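Local coordinates for flagellar basal body rod modification protein (Helicobacter pylori 26695, PDB 4ZZF) that probably takes part in flagellar hook formation as the hook-capping protein and may act as a scaffold during assembly, at residues A[8-13]-A[111-116]; A[17-22]-A[80-85]; A[23-28]-A[71-76]; A[88-93]-A[106-111]. One frame throughout, in Å; residues are numbered along the deposited sequence.

Interaction 1 (A[8-13]-A[111-116]); sequences KIAETD and GEVESV
Gly-111 and Ala-10 meet through flat peptide groups that are approached in different ways. Gly-111 N comes to Ala-10 O, at 3.0 Å, within the carbonyl plane. The return bond, from Ala-10 N to Gly-111 O at 2.9 Å, arrives from above the carbonyl plane, 36° out of it. Lys-8 presents its peptide end-on, and Val-113 N lies 2.8 Å from Lys-8 O almost in line with the C=O bond. Ile-9 packs against the backbone of segment 111-116: CG2 rests on the Gly-111 carbonyl, while CD1 reaches Glu-112 N at 3.7 Å. CG1 stands beside the backbone N of Ile-9 (chi1 -53°), and a further turn at chi2 (-77°) carries CD1 there. This is a short antiparallel beta bridge, with Ala-10 and Gly-111 the hydrogen-bonded pair and Ile-9 and Glu-112 the non-hydrogen-bonded one. It forms where the chain turns a corner at Gly-111, whose positive phi suits glycine. Ala-10 CB touches Val-113 CG2 at 3.7 Å, and Val-113 CG2 also packs 3.6 Å from Lys-8 O, giving this bonded carbonyl an apolar neighbour. Strand 9-12 also pairs with strand 137-141, where Ile-9 packs on Tyr-141 and Ala-10 on Phe-140. Val-113 turns to Leu-125 in strand 122-127, and Glu-112 O is bonded by the hydroxyl of Tyr-68.

Interaction 2 (A[17-22]-A[80-85]); sequences ANFDGN and GEKVPK
Phe-19 CG lies opposite its own backbone N (chi1 177°), which sends the ring out to Val-83. In Val-83 chi1 of -58° places CG2 in the crowded position between backbone N and carbonyl carbon, and from there it meets Phe-19 CD2 at 3.8 Å. The Val-83 carbonyl complements this touch: its O lies in the plane of the ring, at the edge, 3.4 Å from Phe-19 CE2. One face of the ring is occupied by Gly-21 N, 3.5 Å above the ring plane and over its centre, because the chain folds back immediately after Phe-19. That reversal is an Asx turn, in which Asp-20 OD1 accepts from Asn-22 N at 2.6 Å. Gly-21 has a positive phi (121°) that glycine readily adopts. Lys-85 lies along the turn, with CB 3.2 Å from Asp-20 O. At the solvent-exposed end, Lys-82 reaches across with its ammonium group. Its NZ makes a weak bond to Asn-22 OD1 at 3.3 Å, while a 2.5 Å approach of the same NZ to Asn-22 O is too short to be taken at face value. Within the Ig-like domain, the contact joins the turn after strand 16-19 to the loop that leads into strand 86-94. Phe-19 and Val-83 both pack on Tyr-88 of that strand, the Phe-19 ring also meets Trp-73, and Phe-19 bonds through its backbone to Gly-86.

Interaction 3 (A[23-28]-A[71-76]); sequences NKLSFS and FEWDGT
Phe-27 and Phe-71 lie side by side on the inward face of an antiparallel pair, their ring planes nearly parallel (24°) but slid so far apart, centroids 5.5 Å, that they barely overlap. What covers the Phe-27 face is instead the CB of Phe-71, 3.8 Å from the ring centroid, a CH-pi contact. With chi1 at 70°, Phe-27 CG stands between its own backbone N and carbonyl carbon, which turns the ring toward the opposing strand. Its edge meets Trp-73 CB, 4.2 Å from Phe-27 CE1. Leu-25 CD2 approaches the edge of the indole, 4.1 Å from Trp-73 CE3. The indole is fixed further by Trp-73 NE1, which donates to Thr-76 O at 3.0 Å within the ring plane, and Gly-75 CA lies over one face. The other side of the strands is polar: Lys-24 NZ forms a salt bridge with Glu-72 OE2 at 3.1 Å, coming from above the carboxylate plane. Four backbone bonds join Leu-25 to Trp-73 and Phe-27 to Phe-71. The pair belongs to strands 25-31 and 67-73, and its aromatic face packs against the other sheet of the Ig-like sandwich: both phenylalanines on Ile-44, and Trp-73 on Ile-46 and on Tyr-88 of strand 86-94.

Interaction 4 (A[88-93]-A[106-111]); sequences YKIKAE and TRIGRG
Ala-92 and Thr-106 form an antiparallel hydrogen-bonded pair, with Ala-92 N 2.9 Å from Thr-106 O and Thr-106 N 3.2 Å from Ala-92 O, and beside them Lys-91 and Arg-107 are a non-hydrogen-bonded pair with CA atoms 4.0 Å apart. This is the beta hairpin of strands 86-94 and 104-107, part of the larger sheet of the Ig-like fold. The pairing continues one step into the loop, where Ile-108 N donates to Ile-90 O at 3.2 Å. Here the buried side chains take over: Ile-90 CD1 and Ile-108 CD1 touch at 3.6 Å, and the latter also lies against Ile-90 CB. Both isoleucines continue onto Phe-27 of strand 25-31, which belongs to the facing sheet. On the same side, Ala-92 CB meets Thr-106 CG2 at 3.8 Å. Thr-106 has OG1 opposite its backbone N (chi1 -169°), which leaves CG2 between N and the carbonyl carbon, on the side of Ala-92. On the other side, the ends of Lys-91 and Arg-107 lead away from the hairpin; Arg-107 reaches Glu-11 in a salt bridge, tying the hairpin to strand 9-12. Thr-106 OG1 has two partners: it is bonded to the carbonyl of Phe-30 and it accepts from Arg-110 NH1, 2.9 Å from Thr-106 OG1 and with that oxygen in the guanidinium plane.

From the N terminus, segment 8-13 meets 111-116 in interaction 1, closing a long loop that encloses the other three contacts. Within it, interaction 2 joins 17-22 to 80-85, and interaction 3, joining 23-28 to 71-76, is nested inside interaction 2. Interaction 4, between 88-93 and 106-111, opens after interactions 2 and 3 have closed, so it stands in series with them. None of the loops cross. Interactions 2 and 3 sit together at one end of the Ig-like sandwich, and Phe-27 and Trp-73 pack on the sheet of interaction 4. Gly-111, shared by interactions 1 and 4, leads from the sandwich toward strand 9-12, where a salt bridge joins Glu-11 to Arg-110.

Interaction 1 (A[8-13]-A[111-116])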
loop_
_atom_site.group_PDB
_atom_site.type_symbol
_atom_site.label_atom_id
_atom_site.label_comp_id
_atom_site.label_asym_id
_atom_site.label_seq_id
_atom_site.Cartn_x
_atom_site.Cartn_y
_atom_site.Cartn_z
ATOM N N LYS A 8 -2.037 -8.770 -2.062
ATOM C CA LYS A 8 -3.468 -8.971 -1.846
ATOM C C LYS A 8 -3.838 -10.365 -2.314
ATOM O O LYS A 8 -3.095 -10.985 -3.079
ATOM C CB LYS A 8 -4.320 -7.931 -2.594
ATOM C CG LYS A 8 -4.008 -6.447 -2.281
ATOM C CD LYS A 8 -4.299 -6.094 -0.834
ATOM C CE LYS A 8 -4.242 -4.590 -0.590
ATOM N NZ LYS A 8 -2.934 -3.990 -0.975
ATOM N N ILE A 9 -4.979 -10.859 -1.855
ATOM C CA ILE A 9 -5.585 -12.022 -2.473
ATOM C C ILE A 9 -6.440 -11.505 -3.598
ATOM O O ILE A 9 -7.192 -10.535 -3.423
ATOM C CB ILE A 9 -6.442 -12.859 -1.492
ATOM C CG1 ILE A 9 -5.638 -13.210 -0.241
ATOM C CG2 ILE A 9 -6.999 -14.126 -2.191
ATOM C CD1 ILE A 9 -4.658 -14.327 -0.449
ATOM N N ALA A 10 -6.293 -12.122 -4.768
ATOM C CA ALA A 10 -7.118 -11.780 -5.923
ATOM C C ALA A 10 -8.036 -12.949 -6.258
ATOM O O ALA A 10 -7.616 -14.105 -6.199
ATOM C CB ALA A 10 -6.251 -11.425 -7.118
ATOM N N GLU A 11 -9.294 -12.638 -6.543
ATOM C CA GLU A 11 -10.219 -13.577 -7.153
ATOM C C GLU A 11 -10.278 -13.204 -8.645
ATOM O O GLU A 11 -10.515 -12.048 -8.962
ATOM C CB GLU A 11 -11.620 -13.488 -6.515
ATOM C CG GLU A 11 -11.689 -13.696 -5.006
ATOM C CD GLU A 11 -11.661 -15.166 -4.618
ATOM O OE1 GLU A 11 -11.960 -16.027 -5.481
ATOM O OE2 GLU A 11 -11.319 -15.473 -3.458
ATOM N N THR A 12 -10.043 -14.141 -9.554
ATOM C CA THR A 12 -10.166 -13.818 -10.980
ATOM C C THR A 12 -11.299 -14.602 -11.641
ATOM O O THR A 12 -11.816 -15.554 -11.060
ATOM C CB THR A 12 -8.875 -14.098 -11.761
ATOM O OG1 THR A 12 -8.775 -15.497 -12.028
ATOM C CG2 THR A 12 -7.664 -13.626 -11.004
ATOM N N ASP A 13 -11.684 -14.211 -12.856
ATOM C CA ASP A 13 -12.744 -14.934 -13.564
ATOM C C ASP A 13 -12.211 -16.165 -14.320
ATOM O O ASP A 13 -12.924 -16.763 -15.112
ATOM C CB ASP A 13 -13.504 -14.004 -14.535
ATOM C CG ASP A 13 -12.599 -13.366 -15.593
ATOM O OD1 ASP A 13 -11.531 -13.920 -15.912
ATOM O OD2 ASP A 13 -12.960 -12.297 -16.123
ATOM N N GLY A 111 -5.780 -16.335 -5.359
ATOM C CA GLY A 111 -4.648 -16.511 -4.478
ATOM C C GLY A 111 -3.871 -15.233 -4.309
ATOM O O GLY A 111 -4.228 -14.179 -4.862
ATOM N N GLU A 112 -2.794 -15.328 -3.542
ATOM C CA GLU A 112 -1.977 -14.164 -3.294
ATOM C C GLU A 112 -1.332 -13.673 -4.576
ATOM O O GLU A 112 -0.838 -14.463 -5.379
ATOM C CB GLU A 112 -0.908 -14.465 -2.258
ATOM C CG GLU A 112 -0.139 -13.221 -1.847
ATOM C CD GLU A 112 0.835 -13.479 -0.705
ATOM O OE1 GLU A 112 1.434 -14.578 -0.659
ATOM O OE2 GLU A 112 0.994 -12.572 0.138
ATOM N N VAL A 113 -1.349 -12.363 -4.773
ATOM C CA VAL A 113 -0.617 -11.784 -5.881
ATOM C C VAL A 113 0.835 -11.619 -5.504
ATOM O O VAL A 113 1.169 -10.808 -4.645
ATOM C CB VAL A 113 -1.190 -10.438 -6.294
ATOM C CG1 VAL A 113 -0.387 -9.876 -7.465
ATOM C CG2 VAL A 113 -2.672 -10.594 -6.639
ATOM N N GLU A 114 1.705 -12.387 -6.147
ATOM C CA GLU A 114 3.102 -12.427 -5.753
ATOM C C GLU A 114 3.944 -11.361 -6.445
ATOM O O GLU A 114 4.976 -10.939 -5.927
ATOM C CB GLU A 114 3.679 -13.810 -6.035
ATOM C CG GLU A 114 2.962 -14.910 -5.274
ATOM C CD GLU A 114 3.494 -16.283 -5.605
ATOM O OE1 GLU A 114 3.401 -16.681 -6.785
ATOM O OE2 GLU A 114 4.012 -16.955 -4.688
ATOM N N SER A 115 3.517 -10.926 -7.620
ATOM C CA SER A 115 4.215 -9.846 -8.293
ATOM C C SER A 115 3.310 -9.296 -9.365
ATOM O O SER A 115 2.337 -9.935 -9.743
ATOM C CB SER A 115 5.552 -10.324 -8.891
ATOM O OG SER A 115 5.376 -10.957 -10.140
ATOM N N VAL A 116 3.617 -8.091 -9.823
ATOM C CA VAL A 116 2.966 -7.512 -10.989
ATOM C C VAL A 116 4.003 -7.389 -12.087
ATOM O O VAL A 116 5.077 -6.842 -11.870
ATOM C CB VAL A 116 2.341 -6.135 -10.690
ATOM C CG1 VAL A 116 2.013 -5.394 -11.988
ATOM C CG2 VAL A 116 1.100 -6.299 -9.849
#

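Interaction 2 (A[17-22]-A[80-85])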
loop_
_atom_site.group_PDB
_atom_site.type_symbol
_atom_site.label_atom_id
_atom_site.label_comp_id
_atom_site.label_asym_id
_atom_site.label_seq_id
_atom_site.Cartn_x
_atom_site.Cartn_y
_atom_site.Cartn_z
ATOM N N ALA A 17 -9.197 -25.027 -16.291
ATOM C CA ALA A 17 -7.987 -25.276 -17.057
ATOM C C ALA A 17 -8.315 -26.135 -18.278
ATOM O O ALA A 17 -9.306 -26.870 -18.284
ATOM C CB ALA A 17 -6.941 -25.959 -16.203
ATOM N N ASN A 18 -7.480 -26.062 -19.306
ATOM C CA ASN A 18 -7.743 -26.831 -20.516
ATOM C C ASN A 18 -7.064 -28.191 -20.540
ATOM O O ASN A 18 -5.852 -28.291 -20.353
ATOM C CB ASN A 18 -7.320 -26.049 -21.751
ATOM C CG ASN A 18 -7.529 -26.840 -23.025
ATOM O OD1 ASN A 18 -6.585 -27.422 -23.571
ATOM N ND2 ASN A 18 -8.773 -26.894 -23.492
ATOM N N PHE A 19 -7.855 -29.233 -20.768
ATOM C CA PHE A 19 -7.308 -30.564 -21.018
ATOM C C PHE A 19 -7.383 -30.868 -22.509
ATOM O O PHE A 19 -8.465 -30.806 -23.094
ATOM C CB PHE A 19 -8.064 -31.620 -20.219
ATOM C CG PHE A 19 -7.606 -33.023 -20.482
ATOM C CD1 PHE A 19 -6.279 -33.373 -20.310
ATOM C CD2 PHE A 19 -8.509 -33.997 -20.870
ATOM C CE1 PHE A 19 -5.857 -34.668 -20.537
ATOM C CE2 PHE A 19 -8.094 -35.288 -21.096
ATOM C CZ PHE A 19 -6.765 -35.627 -20.930
ATOM N N ASP A 20 -6.244 -31.194 -23.119
ATOM C CA ASP A 20 -6.198 -31.360 -24.576
ATOM C C ASP A 20 -6.715 -32.722 -25.042
ATOM O O ASP A 20 -7.041 -32.890 -26.216
ATOM C CB ASP A 20 -4.772 -31.132 -25.121
ATOM C CG ASP A 20 -3.748 -32.133 -24.588
ATOM O OD1 ASP A 20 -4.101 -33.308 -24.335
ATOM O OD2 ASP A 20 -2.565 -31.739 -24.443
ATOM N N GLY A 21 -6.775 -33.690 -24.130
ATOM C CA GLY A 21 -7.241 -35.019 -24.474
ATOM C C GLY A 21 -6.230 -36.125 -24.226
ATOM O O GLY A 21 -6.606 -37.288 -24.029
ATOM N N ASN A 22 -4.944 -35.786 -24.227
ATOM C CA ASN A 22 -3.930 -36.798 -23.948
ATOM C C ASN A 22 -2.901 -36.383 -22.888
ATOM O O ASN A 22 -2.593 -37.155 -21.974
ATOM C CB ASN A 22 -3.207 -37.194 -25.244
ATOM C CG ASN A 22 -2.208 -38.330 -25.033
ATOM O OD1 ASN A 22 -2.571 -39.418 -24.566
ATOM N ND2 ASN A 22 -0.943 -38.080 -25.376
ATOM N N GLY A 80 -10.628 -44.380 -14.667
ATOM C CA GLY A 80 -9.303 -44.389 -15.252
ATOM C C GLY A 80 -9.386 -44.154 -16.746
ATOM O O GLY A 80 -8.385 -44.272 -17.445
ATOM N N GLU A 81 -10.585 -43.816 -17.224
ATOM C CA GLU A 81 -10.845 -43.515 -18.637
ATOM C C GLU A 81 -10.500 -42.059 -18.972
ATOM O O GLU A 81 -10.933 -41.154 -18.263
ATOM C CB GLU A 81 -12.317 -43.762 -18.957
ATOM C CG GLU A 81 -12.980 -44.777 -18.038
ATOM C CD GLU A 81 -14.401 -45.118 -18.466
ATOM O OE1 GLU A 81 -15.058 -44.244 -19.084
ATOM O OE2 GLU A 81 -14.862 -46.249 -18.174
ATOM N N LYS A 82 -9.747 -41.817 -20.044
ATOM C CA LYS A 82 -9.429 -40.439 -20.418
ATOM C C LYS A 82 -10.660 -39.707 -20.935
ATOM O O LYS A 82 -11.317 -40.159 -21.871
ATOM C CB LYS A 82 -8.300 -40.390 -21.452
ATOM C CG LYS A 82 -6.940 -40.741 -20.850
ATOM C CD LYS A 82 -5.802 -39.964 -21.496
ATOM C CE LYS A 82 -4.487 -40.229 -20.765
ATOM N NZ LYS A 82 -3.342 -39.447 -21.327
ATOM N N VAL A 83 -10.955 -38.570 -20.305
ATOM C CA VAL A 83 -12.176 -37.802 -20.550
ATOM C C VAL A 83 -12.083 -36.916 -21.796
ATOM O O VAL A 83 -10.982 -36.667 -22.296
ATOM C CB VAL A 83 -12.491 -36.928 -19.340
ATOM C CG1 VAL A 83 -12.654 -37.806 -18.092
ATOM C CG2 VAL A 83 -11.379 -35.895 -19.153
ATOM N N PRO A 84 -13.237 -36.442 -22.309
ATOM C CA PRO A 84 -13.191 -35.570 -23.495
ATOM C C PRO A 84 -12.358 -34.304 -23.282
ATOM O O PRO A 84 -12.294 -33.777 -22.170
ATOM C CB PRO A 84 -14.669 -35.214 -23.746
ATOM C CG PRO A 84 -15.408 -35.663 -22.530
ATOM C CD PRO A 84 -14.618 -36.790 -21.944
ATOM N N LYS A 85 -11.701 -33.845 -24.343
ATOM C CA LYS A 85 -10.900 -32.638 -24.258
ATOM C C LYS A 85 -11.818 -31.468 -23.944
ATOM O O LYS A 85 -13.011 -31.507 -24.238
ATOM C CB LYS A 85 -10.121 -32.387 -25.556
ATOM C CG LYS A 85 -10.968 -31.966 -26.755
ATOM C CD LYS A 85 -10.126 -31.876 -28.045
ATOM C CE LYS A 85 -9.596 -30.466 -28.297
ATOM N NZ LYS A 85 -8.881 -30.327 -29.617
#

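Interaction 3 (A[23-28]-A[71-76])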
loop_
_atom_site.group_PDB
_atom_site.type_symbol
_atom_site.label_atom_id
_atom_site.label_comp_id
_atom_site.label_asym_id
_atom_site.label_seq_id
_atom_site.Cartn_x
_atom_site.Cartn_y
_atom_site.Cartn_z
ATOM N N ASN A 23 -2.369 -35.172 -23.013
ATOM C CA ASN A 23 -1.303 -34.725 -22.125
ATOM C C ASN A 23 -1.780 -34.363 -20.716
ATOM O O ASN A 23 -2.865 -33.797 -20.535
ATOM C CB ASN A 23 -0.581 -33.528 -22.741
ATOM C CG ASN A 23 0.052 -33.859 -24.081
ATOM O OD1 ASN A 23 0.262 -35.031 -24.410
ATOM N ND2 ASN A 23 0.359 -32.827 -24.863
ATOM N N LYS A 24 -0.948 -34.705 -19.732
ATOM C CA LYS A 24 -1.166 -34.355 -18.332
ATOM C C LYS A 24 -1.490 -32.877 -18.176
ATOM O O LYS A 24 -1.134 -32.047 -19.016
ATOM C CB LYS A 24 0.076 -34.689 -17.494
ATOM C CG LYS A 24 0.969 -33.459 -17.269
ATOM C CD LYS A 24 2.117 -33.678 -16.290
ATOM C CE LYS A 24 2.848 -34.994 -16.519
ATOM N NZ LYS A 24 4.103 -35.056 -15.703
ATOM N N LEU A 25 -2.158 -32.545 -17.086
ATOM C CA LEU A 25 -2.426 -31.152 -16.804
ATOM C C LEU A 25 -1.777 -30.747 -15.492
ATOM O O LEU A 25 -2.121 -31.267 -14.439
ATOM C CB LEU A 25 -3.925 -30.901 -16.753
ATOM C CG LEU A 25 -4.253 -29.454 -16.422
ATOM C CD1 LEU A 25 -3.802 -28.538 -17.562
ATOM C CD2 LEU A 25 -5.733 -29.338 -16.164
ATOM N N SER A 26 -0.817 -29.838 -15.564
ATOM C CA SER A 26 -0.274 -29.226 -14.364
ATOM C C SER A 26 -1.187 -28.084 -13.983
ATOM O O SER A 26 -1.658 -27.353 -14.859
ATOM C CB SER A 26 1.153 -28.717 -14.586
ATOM O OG SER A 26 2.058 -29.800 -14.672
ATOM N N PHE A 27 -1.455 -27.939 -12.690
ATOM C CA PHE A 27 -2.239 -26.806 -12.205
ATOM C C PHE A 27 -1.884 -26.497 -10.752
ATOM O O PHE A 27 -1.300 -27.318 -10.043
ATOM C CB PHE A 27 -3.745 -27.075 -12.347
ATOM C CG PHE A 27 -4.264 -28.120 -11.398
ATOM C CD1 PHE A 27 -4.249 -29.461 -11.746
ATOM C CD2 PHE A 27 -4.757 -27.765 -10.149
ATOM C CE1 PHE A 27 -4.720 -30.421 -10.869
ATOM C CE2 PHE A 27 -5.230 -28.723 -9.274
ATOM C CZ PHE A 27 -5.213 -30.045 -9.626
ATOM N N SER A 28 -2.256 -25.305 -10.315
ATOM C CA SER A 28 -1.896 -24.820 -8.995
ATOM C C SER A 28 -3.138 -24.334 -8.216
ATOM O O SER A 28 -4.078 -23.763 -8.792
ATOM C CB SER A 28 -0.846 -23.715 -9.147
ATOM O OG SER A 28 -0.924 -22.764 -8.110
ATOM N N PHE A 71 -0.147 -29.378 -8.649
ATOM C CA PHE A 71 -0.725 -30.698 -8.797
ATOM C C PHE A 71 -0.677 -31.122 -10.253
ATOM O O PHE A 71 -0.428 -30.299 -11.137
ATOM C CB PHE A 71 -2.168 -30.719 -8.302
ATOM C CG PHE A 71 -2.333 -30.300 -6.861
ATOM C CD1 PHE A 71 -2.248 -31.232 -5.841
ATOM C CD2 PHE A 71 -2.595 -28.974 -6.537
ATOM C CE1 PHE A 71 -2.422 -30.852 -4.522
ATOM C CE2 PHE A 71 -2.765 -28.583 -5.223
ATOM C CZ PHE A 71 -2.676 -29.522 -4.212
ATOM N N GLU A 72 -0.909 -32.410 -10.496
ATOM C CA GLU A 72 -1.045 -32.906 -11.855
ATOM C C GLU A 72 -2.285 -33.772 -11.934
ATOM O O GLU A 72 -2.660 -34.434 -10.966
ATOM C CB GLU A 72 0.198 -33.688 -12.292
ATOM C CG GLU A 72 1.420 -32.802 -12.546
ATOM C CD GLU A 72 2.684 -33.575 -12.928
ATOM O OE1 GLU A 72 2.758 -34.799 -12.669
ATOM O OE2 GLU A 72 3.607 -32.940 -13.492
ATOM N N TRP A 73 -2.933 -33.731 -13.086
ATOM C CA TRP A 73 -4.069 -34.582 -13.371
ATOM C C TRP A 73 -3.821 -35.290 -14.700
ATOM O O TRP A 73 -3.494 -34.627 -15.690
ATOM C CB TRP A 73 -5.336 -33.752 -13.434
ATOM C CG TRP A 73 -6.542 -34.501 -13.869
ATOM C CD1 TRP A 73 -6.905 -35.756 -13.499
ATOM C CD2 TRP A 73 -7.546 -34.031 -14.772
ATOM N NE1 TRP A 73 -8.091 -36.095 -14.106
ATOM C CE2 TRP A 73 -8.504 -35.055 -14.886
ATOM C CE3 TRP A 73 -7.736 -32.850 -15.482
ATOM C CZ2 TRP A 73 -9.626 -34.928 -15.699
ATOM C CZ3 TRP A 73 -8.857 -32.724 -16.274
ATOM C CH2 TRP A 73 -9.786 -33.759 -16.378
ATOM N N ASP A 74 -3.972 -36.618 -14.730
ATOM C CA ASP A 74 -3.655 -37.390 -15.937
ATOM C C ASP A 74 -4.770 -37.322 -16.969
ATOM O O ASP A 74 -4.643 -37.860 -18.062
ATOM C CB ASP A 74 -3.351 -38.860 -15.596
ATOM C CG ASP A 74 -4.495 -39.559 -14.864
ATOM O OD1 ASP A 74 -5.651 -39.094 -14.938
ATOM O OD2 ASP A 74 -4.234 -40.589 -14.211
ATOM N N GLY A 75 -5.862 -36.658 -16.615
ATOM C CA GLY A 75 -6.973 -36.496 -17.528
ATOM C C GLY A 75 -7.938 -37.666 -17.527
ATOM O O GLY A 75 -8.765 -37.787 -18.437
ATOM N N THR A 76 -7.845 -38.523 -16.510
ATOM C CA THR A 76 -8.769 -39.653 -16.375
ATOM C C THR A 76 -9.887 -39.361 -15.379
ATOM O O THR A 76 -9.723 -38.572 -14.437
ATOM C CB THR A 76 -8.042 -40.947 -15.937
ATOM O OG1 THR A 76 -7.511 -40.784 -14.614
ATOM C CG2 THR A 76 -6.908 -41.291 -16.911
#

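Interaction 4 (A[88-93]-A[106-111])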
loop_
_atom_site.group_PDB
_atom_site.type_symbol
_atom_site.label_atom_id
_atom_site.label_comp_id
_atom_site.label_asym_id
_atom_site.label_seq_id
_atom_site.Cartn_x
_atom_site.Cartn_y
_atom_site.Cartn_z
ATOM N N TYR A 88 -11.905 -27.857 -17.889
ATOM C CA TYR A 88 -12.319 -28.437 -16.618
ATOM C C TYR A 88 -12.141 -27.472 -15.448
ATOM O O TYR A 88 -11.062 -26.903 -15.249
ATOM C CB TYR A 88 -11.544 -29.722 -16.382
ATOM C CG TYR A 88 -12.040 -30.811 -17.283
ATOM C CD1 TYR A 88 -11.601 -30.906 -18.604
ATOM C CD2 TYR A 88 -12.981 -31.721 -16.833
ATOM C CE1 TYR A 88 -12.071 -31.902 -19.442
ATOM C CE2 TYR A 88 -13.462 -32.717 -17.657
ATOM C CZ TYR A 88 -13.005 -32.808 -18.958
ATOM O OH TYR A 88 -13.500 -33.804 -19.764
ATOM N N LYS A 89 -13.214 -27.286 -14.689
ATOM C CA LYS A 89 -13.182 -26.498 -13.454
ATOM C C LYS A 89 -12.548 -27.289 -12.316
ATOM O O LYS A 89 -12.942 -28.428 -12.039
ATOM C CB LYS A 89 -14.595 -26.066 -13.045
ATOM C CG LYS A 89 -15.339 -25.302 -14.113
ATOM C CD LYS A 89 -16.792 -25.082 -13.727
ATOM C CE LYS A 89 -17.576 -24.419 -14.860
ATOM N NZ LYS A 89 -18.965 -24.035 -14.453
ATOM N N ILE A 90 -11.574 -26.683 -11.650
ATOM C CA ILE A 90 -10.889 -27.336 -10.548
ATOM C C ILE A 90 -11.084 -26.541 -9.257
ATOM O O ILE A 90 -10.815 -25.331 -9.216
ATOM C CB ILE A 90 -9.391 -27.505 -10.840
ATOM C CG1 ILE A 90 -9.200 -28.311 -12.129
ATOM C CG2 ILE A 90 -8.704 -28.190 -9.672
ATOM C CD1 ILE A 90 -7.759 -28.506 -12.527
ATOM N N LYS A 91 -11.606 -27.222 -8.234
ATOM C CA LYS A 91 -11.880 -26.647 -6.916
ATOM C C LYS A 91 -11.320 -27.571 -5.849
ATOM O O LYS A 91 -10.901 -28.692 -6.147
ATOM C CB LYS A 91 -13.372 -26.467 -6.661
ATOM C CG LYS A 91 -14.150 -25.898 -7.807
ATOM C CD LYS A 91 -15.573 -25.556 -7.392
ATOM C CE LYS A 91 -16.329 -26.761 -6.872
ATOM N NZ LYS A 91 -17.798 -26.449 -6.853
ATOM N N ALA A 92 -11.337 -27.116 -4.602
ATOM C CA ALA A 92 -10.886 -27.944 -3.498
ATOM C C ALA A 92 -11.623 -27.583 -2.215
ATOM O O ALA A 92 -12.107 -26.466 -2.048
ATOM C CB ALA A 92 -9.377 -27.812 -3.296
ATOM N N GLU A 93 -11.689 -28.547 -1.313
ATOM C CA GLU A 93 -12.258 -28.343 0.006
ATOM C C GLU A 93 -11.268 -28.873 1.009
ATOM O O GLU A 93 -10.671 -29.919 0.775
ATOM C CB GLU A 93 -13.597 -29.059 0.140
ATOM C CG GLU A 93 -14.715 -28.387 -0.627
ATOM C CD GLU A 93 -16.067 -28.857 -0.160
ATOM O OE1 GLU A 93 -16.244 -30.095 -0.057
ATOM O OE2 GLU A 93 -16.930 -27.997 0.144
ATOM N N THR A 106 -11.162 -23.424 -1.982
ATOM C CA THR A 106 -10.309 -22.713 -2.914
ATOM C C THR A 106 -10.522 -23.282 -4.313
ATOM O O THR A 106 -11.324 -24.196 -4.504
ATOM C CB THR A 106 -8.821 -22.792 -2.505
ATOM O OG1 THR A 106 -8.062 -21.865 -3.296
ATOM C CG2 THR A 106 -8.279 -24.197 -2.682
ATOM N N ARG A 107 -9.831 -22.716 -5.293
ATOM C CA ARG A 107 -10.099 -23.033 -6.689
ATOM C C ARG A 107 -8.986 -22.434 -7.502
ATOM O O ARG A 107 -8.276 -21.538 -7.025
ATOM C CB ARG A 107 -11.444 -22.458 -7.153
ATOM C CG ARG A 107 -11.499 -20.933 -7.018
ATOM C CD ARG A 107 -12.542 -20.309 -7.925
ATOM N NE ARG A 107 -12.686 -18.866 -7.725
ATOM C CZ ARG A 107 -12.252 -17.936 -8.574
ATOM N NH1 ARG A 107 -11.624 -18.286 -9.691
ATOM N NH2 ARG A 107 -12.441 -16.649 -8.305
ATOM N N ILE A 108 -8.832 -22.932 -8.720
ATOM C CA ILE A 108 -7.943 -22.318 -9.689
ATOM C C ILE A 108 -8.325 -20.854 -9.937
ATOM O O ILE A 108 -9.508 -20.524 -10.036
ATOM C CB ILE A 108 -7.982 -23.097 -11.015
ATOM C CG1 ILE A 108 -7.148 -24.367 -10.891
ATOM C CG2 ILE A 108 -7.454 -22.259 -12.180
ATOM C CD1 ILE A 108 -6.897 -25.027 -12.232
ATOM N N GLY A 109 -7.338 -19.971 -10.047
ATOM C CA GLY A 109 -7.625 -18.593 -10.432
ATOM C C GLY A 109 -7.896 -17.645 -9.273
ATOM O O GLY A 109 -8.527 -16.603 -9.445
ATOM N N ARG A 110 -7.424 -18.008 -8.083
ATOM C CA ARG A 110 -7.441 -17.096 -6.948
ATOM C C ARG A 110 -6.200 -17.339 -6.110
ATOM O O ARG A 110 -5.628 -18.421 -6.138
ATOM C CB ARG A 110 -8.707 -17.281 -6.097
ATOM C CG ARG A 110 -8.794 -18.656 -5.398
ATOM C CD ARG A 110 -9.925 -18.700 -4.365
ATOM N NE ARG A 110 -9.704 -17.779 -3.251
ATOM C CZ ARG A 110 -8.968 -18.074 -2.180
ATOM N NH1 ARG A 110 -8.377 -19.257 -2.086
ATOM N NH2 ARG A 110 -8.802 -17.186 -1.212
ATOM N N GLY A 111 -5.780 -16.335 -5.359
ATOM C CA GLY A 111 -4.648 -16.511 -4.478
ATOM C C GLY A 111 -3.871 -15.233 -4.309
ATOM O O GLY A 111 -4.228 -14.179 -4.862
#